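Side-chain contacts in pesticidal crystal protein Cry2Aa (PDB 1I5P), which kills dipteran and lepidopteran larvae by binding to their midgut epithelial cells and causing colloid-osmotic lysis: residues Glu27-Leu31 and Asp32-Lys36; Thr107-Leu110 and Ala111-Ala115; Leu161-Phe164 and Gln165-Gly168. All blocks are in the same frame, centred on the assembly; numbering follows the deposited sequence.

Interaction 1 of 3, residues Glu27-Leu31 and Asp32-Lys36; sequences EHKSL and DTIQK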
# COMPACT_ATOMS: atom_id res chain seq x y z
N GLU A 27 7.26 1.60 -13.61
CA GLU A 27 8.12 0.61 -14.24
C GLU A 27 9.07 1.24 -15.27
O GLU A 27 10.18 0.76 -15.47
CB GLU A 27 7.27 -0.47 -14.93
CG GLU A 27 6.51 -1.41 -14.00
CD GLU A 27 5.36 -0.75 -13.26
OE1 GLU A 27 4.74 0.19 -13.80
OE2 GLU A 27 5.06 -1.18 -12.13
N HIS A 28 8.64 2.33 -15.90
CA HIS A 28 9.45 3.00 -16.92
C HIS A 28 10.44 4.00 -16.34
O HIS A 28 11.27 4.55 -17.06
CB HIS A 28 8.53 3.70 -17.93
CG HIS A 28 7.78 2.76 -18.81
ND1 HIS A 28 6.61 3.12 -19.46
CD2 HIS A 28 8.04 1.49 -19.18
CE1 HIS A 28 6.18 2.10 -20.19
NE2 HIS A 28 7.03 1.10 -20.04
N LYS A 29 10.33 4.23 -15.04
CA LYS A 29 11.21 5.17 -14.35
C LYS A 29 12.50 4.50 -13.89
O LYS A 29 12.49 3.35 -13.48
CB LYS A 29 10.48 5.73 -13.13
CG LYS A 29 10.24 7.22 -13.17
CD LYS A 29 9.49 7.67 -11.93
CE LYS A 29 8.13 8.24 -12.29
NZ LYS A 29 7.38 8.71 -11.09
N SER A 30 13.60 5.24 -13.97
CA SER A 30 14.89 4.72 -13.52
C SER A 30 14.93 4.90 -12.00
O SER A 30 14.19 5.70 -11.44
CB SER A 30 16.04 5.52 -14.14
OG SER A 30 16.05 6.84 -13.62
N LEU A 31 15.82 4.16 -11.34
CA LEU A 31 15.92 4.27 -9.90
C LEU A 31 16.42 5.66 -9.51
O LEU A 31 15.99 6.23 -8.51
CB LEU A 31 16.87 3.19 -9.36
CG LEU A 31 16.85 2.98 -7.84
CD1 LEU A 31 15.43 2.66 -7.37
CD2 LEU A 31 17.80 1.85 -7.47
N ASP A 32 17.34 6.22 -10.30
CA ASP A 32 17.86 7.55 -10.02
C ASP A 32 16.74 8.58 -10.01
O ASP A 32 16.70 9.46 -9.16
CB ASP A 32 18.90 7.97 -11.05
CG ASP A 32 19.39 9.38 -10.82
OD1 ASP A 32 20.08 9.60 -9.79
OD2 ASP A 32 19.09 10.27 -11.64
N THR A 33 15.83 8.47 -10.98
CA THR A 33 14.70 9.40 -11.06
C THR A 33 13.82 9.23 -9.82
O THR A 33 13.38 10.20 -9.21
CB THR A 33 13.86 9.14 -12.33
OG1 THR A 33 14.65 9.46 -13.49
CG2 THR A 33 12.59 9.99 -12.32
N ILE A 34 13.55 7.98 -9.46
CA ILE A 34 12.72 7.68 -8.30
C ILE A 34 13.37 8.20 -7.02
O ILE A 34 12.71 8.78 -6.17
CB ILE A 34 12.48 6.17 -8.19
CG1 ILE A 34 11.47 5.74 -9.27
CG2 ILE A 34 11.99 5.81 -6.79
CD1 ILE A 34 11.47 4.25 -9.55
N GLN A 35 14.68 7.99 -6.90
CA GLN A 35 15.40 8.46 -5.73
C GLN A 35 15.30 9.99 -5.63
O GLN A 35 15.08 10.53 -4.55
CB GLN A 35 16.87 8.00 -5.81
CG GLN A 35 17.74 8.35 -4.61
CD GLN A 35 18.90 7.38 -4.46
OE1 GLN A 35 19.48 6.94 -5.45
NE2 GLN A 35 19.24 7.05 -3.21
N LYS A 36 15.43 10.68 -6.76
CA LYS A 36 15.31 12.14 -6.78
C LYS A 36 13.92 12.60 -6.40
O LYS A 36 13.76 13.59 -5.70
CB LYS A 36 15.63 12.71 -8.17
CG LYS A 36 17.08 12.62 -8.59
CD LYS A 36 17.31 13.42 -9.87
CE LYS A 36 18.68 13.10 -10.47
NZ LYS A 36 19.79 13.24 -9.49
O HOH W 1 13.34 8.07 -15.52
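Ser-30 and Thr-33 meet at the start of helix 31-44, where Ser-30 holds the N-cap position. Their hydroxyls form a hydrogen bond, Ser-30 OG to Thr-33 OG1 at 3.0 Å. The +68° chi1 of Ser-30 tucks OG back over its own main chain, toward the first turn, and Thr-33 keeps OG1 beside its own backbone N (chi1 -66°), which turns the two oxygens to each other; the cap oxygen also comes to 3.1 Å from Thr-33 N. A water shared by Ser-30 N and Thr-33 OG1 adds a second polar link across the cap. Backbone bonds start the helix: Ile-34 N donates to Ser-30 O, and Gln-35 N reaches Leu-31 O at 2.7 Å with an N-H...O angle of 162°.

The apolar contacts come from Lys-29, just ahead of the cap. Its aliphatic chain runs across Thr-33 at about a right angle and over the CG1 branch of Ile-34, while its ammonium is claimed by salt bridges to Asp-420 and Glu-37. Ile-34 is buried, also touching Ser-59 and Lys-63 of helix 53-65. Lys-29 CG lies 3.7 Å from Thr-33 CG2, and Lys-29 CD 3.8 Å from Ile-34 CG1.

Interaction 2 of 3, residues Thr107-Leu110 and Ala111-Ala115; sequences TDTL and ARVNA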
# COMPACT_ATOMS: atom_id res chain seq x y z
N THR A 107 20.85 5.33 26.33
CA THR A 107 22.21 5.48 25.84
C THR A 107 22.91 4.17 25.46
O THR A 107 23.66 4.14 24.49
CB THR A 107 23.07 6.24 26.88
OG1 THR A 107 24.21 6.80 26.22
CG2 THR A 107 23.54 5.29 27.97
N ASP A 108 22.66 3.11 26.22
CA ASP A 108 23.28 1.81 25.95
C ASP A 108 22.84 1.20 24.62
O ASP A 108 23.66 0.75 23.83
CB ASP A 108 22.99 0.83 27.08
CG ASP A 108 23.82 1.09 28.33
OD1 ASP A 108 23.56 0.45 29.37
OD2 ASP A 108 24.74 1.94 28.27
N THR A 109 21.53 1.18 24.38
CA THR A 109 21.02 0.61 23.15
C THR A 109 21.47 1.45 21.96
O THR A 109 21.85 0.91 20.92
CB THR A 109 19.48 0.53 23.16
OG1 THR A 109 19.06 -0.17 24.34
CG2 THR A 109 18.97 -0.21 21.93
N LEU A 110 21.43 2.77 22.12
CA LEU A 110 21.85 3.67 21.05
C LEU A 110 23.26 3.29 20.60
O LEU A 110 23.51 3.09 19.41
CB LEU A 110 21.86 5.11 21.55
CG LEU A 110 22.41 6.15 20.57
CD1 LEU A 110 21.55 6.19 19.31
CD2 LEU A 110 22.42 7.52 21.23
N ALA A 111 24.17 3.20 21.56
CA ALA A 111 25.55 2.86 21.26
C ALA A 111 25.65 1.51 20.55
O ALA A 111 26.33 1.39 19.54
CB ALA A 111 26.37 2.84 22.55
N ARG A 112 24.97 0.50 21.07
CA ARG A 112 25.02 -0.83 20.45
C ARG A 112 24.44 -0.83 19.04
O ARG A 112 25.01 -1.43 18.13
CB ARG A 112 24.28 -1.85 21.32
CG ARG A 112 24.38 -3.28 20.78
CD ARG A 112 25.83 -3.66 20.53
NE ARG A 112 25.98 -5.03 20.04
CZ ARG A 112 25.73 -6.12 20.76
NH1 ARG A 112 25.33 -6.01 22.02
NH2 ARG A 112 25.90 -7.32 20.21
N VAL A 113 23.29 -0.18 18.87
CA VAL A 113 22.65 -0.10 17.57
C VAL A 113 23.63 0.52 16.58
O VAL A 113 23.82 -0.00 15.48
CB VAL A 113 21.37 0.77 17.63
CG1 VAL A 113 21.00 1.27 16.23
CG2 VAL A 113 20.22 -0.04 18.21
N ASN A 114 24.24 1.63 16.97
CA ASN A 114 25.21 2.30 16.10
C ASN A 114 26.39 1.42 15.72
O ASN A 114 26.88 1.48 14.60
CB ASN A 114 25.73 3.57 16.76
CG ASN A 114 24.84 4.75 16.52
OD1 ASN A 114 24.30 4.93 15.43
ND2 ASN A 114 24.69 5.60 17.54
N ALA A 115 26.85 0.60 16.66
CA ALA A 115 27.97 -0.30 16.39
C ALA A 115 27.51 -1.38 15.41
O ALA A 115 28.25 -1.80 14.52
CB ALA A 115 28.47 -0.93 17.69
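Leu-110 and Asn-114, one helical turn apart, run alongside each other in the same direction. The amide nitrogen of Asn-114 sits against the end of the leucine, with ND2 3.7 Å from Leu-110 CD1. ND2 also comes within 3.3 Å of Leu-110 O, but the angle is too poor for a hydrogen bond; that oxygen instead accepts from Asn-114 N at 2.9 Å. A second pair one turn apart, Thr-109 and Val-113, meets obliquely through methyl groups, CG2 to CG2 at 3.9 Å. Thr-109 directs this methyl anti to its backbone N, leaving OG1 beside that nitrogen, where it is hydrogen-bonded to Asn-106.

Beneath the side chains, four successive i+4 backbone bonds fix the spacing. Val-113 N to Thr-109 O, at 2.7 Å, is the shortest and is nearly straight at the hydrogen (170°). The other three donors, Ala-111 N, Arg-112 N and Asn-114 N, are tilted 19 to 30° from the carbonyl planes they address.

Farther out, Leu-110 touches Leu-94 and Arg-95 of helix 88-101, and Val-113 packs on Leu-173 and Leu-176 of helix 170-193. Arg-112 forms a salt bridge with Glu-116. The unbroken run of i+4 to i backbone bonds, with Val-113 and Thr-109 buried and Ala-111 exposed, is that of an amphipathic alpha-helix, here opening helix 107-135 in the helical bundle of the delta-endotoxin N-terminal domain.

Interaction 3 of 3, residues Leu161-Phe164 and Gln165-Gly168; sequences LPQF and QIQG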
# COMPACT_ATOMS: atom_id res chain seq x y z
N LEU A 161 21.03 -8.94 13.50
CA LEU A 161 19.60 -8.59 13.47
C LEU A 161 18.92 -8.47 14.84
O LEU A 161 18.19 -7.51 15.09
CB LEU A 161 18.83 -9.60 12.60
CG LEU A 161 19.11 -9.70 11.09
CD1 LEU A 161 17.81 -9.53 10.33
CD2 LEU A 161 20.13 -8.66 10.62
N PRO A 162 19.16 -9.43 15.75
CA PRO A 162 18.54 -9.37 17.07
C PRO A 162 18.77 -8.06 17.80
O PRO A 162 17.95 -7.64 18.61
CB PRO A 162 19.16 -10.57 17.79
CG PRO A 162 19.31 -11.56 16.67
CD PRO A 162 19.92 -10.69 15.60
N GLN A 163 19.87 -7.39 17.49
CA GLN A 163 20.16 -6.12 18.14
C GLN A 163 19.22 -5.01 17.73
O GLN A 163 19.28 -3.91 18.27
CB GLN A 163 21.60 -5.72 17.86
CG GLN A 163 22.60 -6.69 18.47
CD GLN A 163 22.31 -6.95 19.94
OE1 GLN A 163 22.35 -6.04 20.76
NE2 GLN A 163 22.01 -8.21 20.27
N PHE A 164 18.35 -5.28 16.76
CA PHE A 164 17.39 -4.27 16.33
C PHE A 164 16.01 -4.69 16.82
O PHE A 164 14.99 -4.19 16.35
CB PHE A 164 17.38 -4.13 14.80
CG PHE A 164 18.69 -3.67 14.24
CD1 PHE A 164 19.56 -4.58 13.65
CD2 PHE A 164 19.08 -2.34 14.34
CE1 PHE A 164 20.80 -4.17 13.17
CE2 PHE A 164 20.32 -1.92 13.86
CZ PHE A 164 21.19 -2.84 13.28
N GLN A 165 15.99 -5.62 17.78
CA GLN A 165 14.75 -6.12 18.34
C GLN A 165 14.77 -6.05 19.87
O GLN A 165 14.10 -6.83 20.54
CB GLN A 165 14.51 -7.56 17.90
CG GLN A 165 14.61 -7.78 16.40
CD GLN A 165 14.38 -9.23 16.04
OE1 GLN A 165 13.31 -9.61 15.56
NE2 GLN A 165 15.39 -10.06 16.27
N ILE A 166 15.54 -5.11 20.40
CA ILE A 166 15.68 -4.93 21.84
C ILE A 166 14.35 -4.67 22.55
O ILE A 166 13.62 -3.73 22.22
CB ILE A 166 16.64 -3.76 22.15
CG1 ILE A 166 17.96 -3.96 21.42
CG2 ILE A 166 16.87 -3.66 23.66
CD1 ILE A 166 18.66 -5.26 21.76
N GLN A 167 14.06 -5.53 23.53
CA GLN A 167 12.84 -5.40 24.30
C GLN A 167 12.80 -4.00 24.90
O GLN A 167 13.82 -3.50 25.38
CB GLN A 167 12.81 -6.45 25.42
CG GLN A 167 11.57 -7.32 25.41
CD GLN A 167 11.89 -8.80 25.36
OE1 GLN A 167 11.82 -9.50 26.37
NE2 GLN A 167 12.25 -9.29 24.17
N GLY A 168 11.63 -3.38 24.86
CA GLY A 168 11.49 -2.03 25.37
C GLY A 168 11.52 -1.01 24.24
O GLY A 168 10.99 0.09 24.37
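Leu-161 O lies 3.8 Å from Gln-165 CG, and the same carbonyl accepts a backbone bond from Phe-164 N. The leucine side chain itself is buried against Ala-180 and Tyr-219. Next, Pro-162 gives the backbone bond across the contact: Gln-165 N donates to Pro-162 O at 2.9 Å. This bond is bent, with an N-H...O angle of 147°, and the donor stands above the carbonyl plane, 59° out of it. Gln-165 then carries its amide back over the proline. CG leaves anti to the carbonyl carbon (chi1 -52°) and the chain continues extended, placing NE2 3.3 Å from Pro-162 CA.

Two consecutive i+3 bonds, with residues 161-163 in 3-10 geometry, make this a short 3-10 turn. It follows helix 145-160 and forms the first part of the connection to helix 170-193 of the N-terminal helical bundle.

Gln-163 meets Ile-166 through both its backbone and its amide. Ile-166 CG1 rests 3.4 Å from Gln-163 O, and its CD1 approaches Gln-163 OE1 at 3.9 Å as the two side chains cross. Phe-164 turns its ring from the second segment into the bundle, against Leu-117, Leu-176 and Phe-177.

Overall arrangement
From the N terminus, the chain first reaches interaction 1, at the cap between helix 25-28 and helix 31-44, beside helix 53-65. Interaction 2 follows within the start of helix 107-135, and interaction 3 forms a turn in the connection between helices 145-160 and 170-193. Each pair is contiguous in sequence, so none closes a long loop, and the three run in series, neither nesting nor crossing. Interaction 1 stands apart, its nearest atoms about 19 Å from either of the others. Interactions 2 and 3 touch, with centres 11 Å apart: Thr-109 CG2 lies 3.9 Å from Ile-166 CG1, and Val-113 CG1 4.0 Å from Phe-164 CE2. The first turns of helix 107-135 are thereby packed against the 161-168 connection.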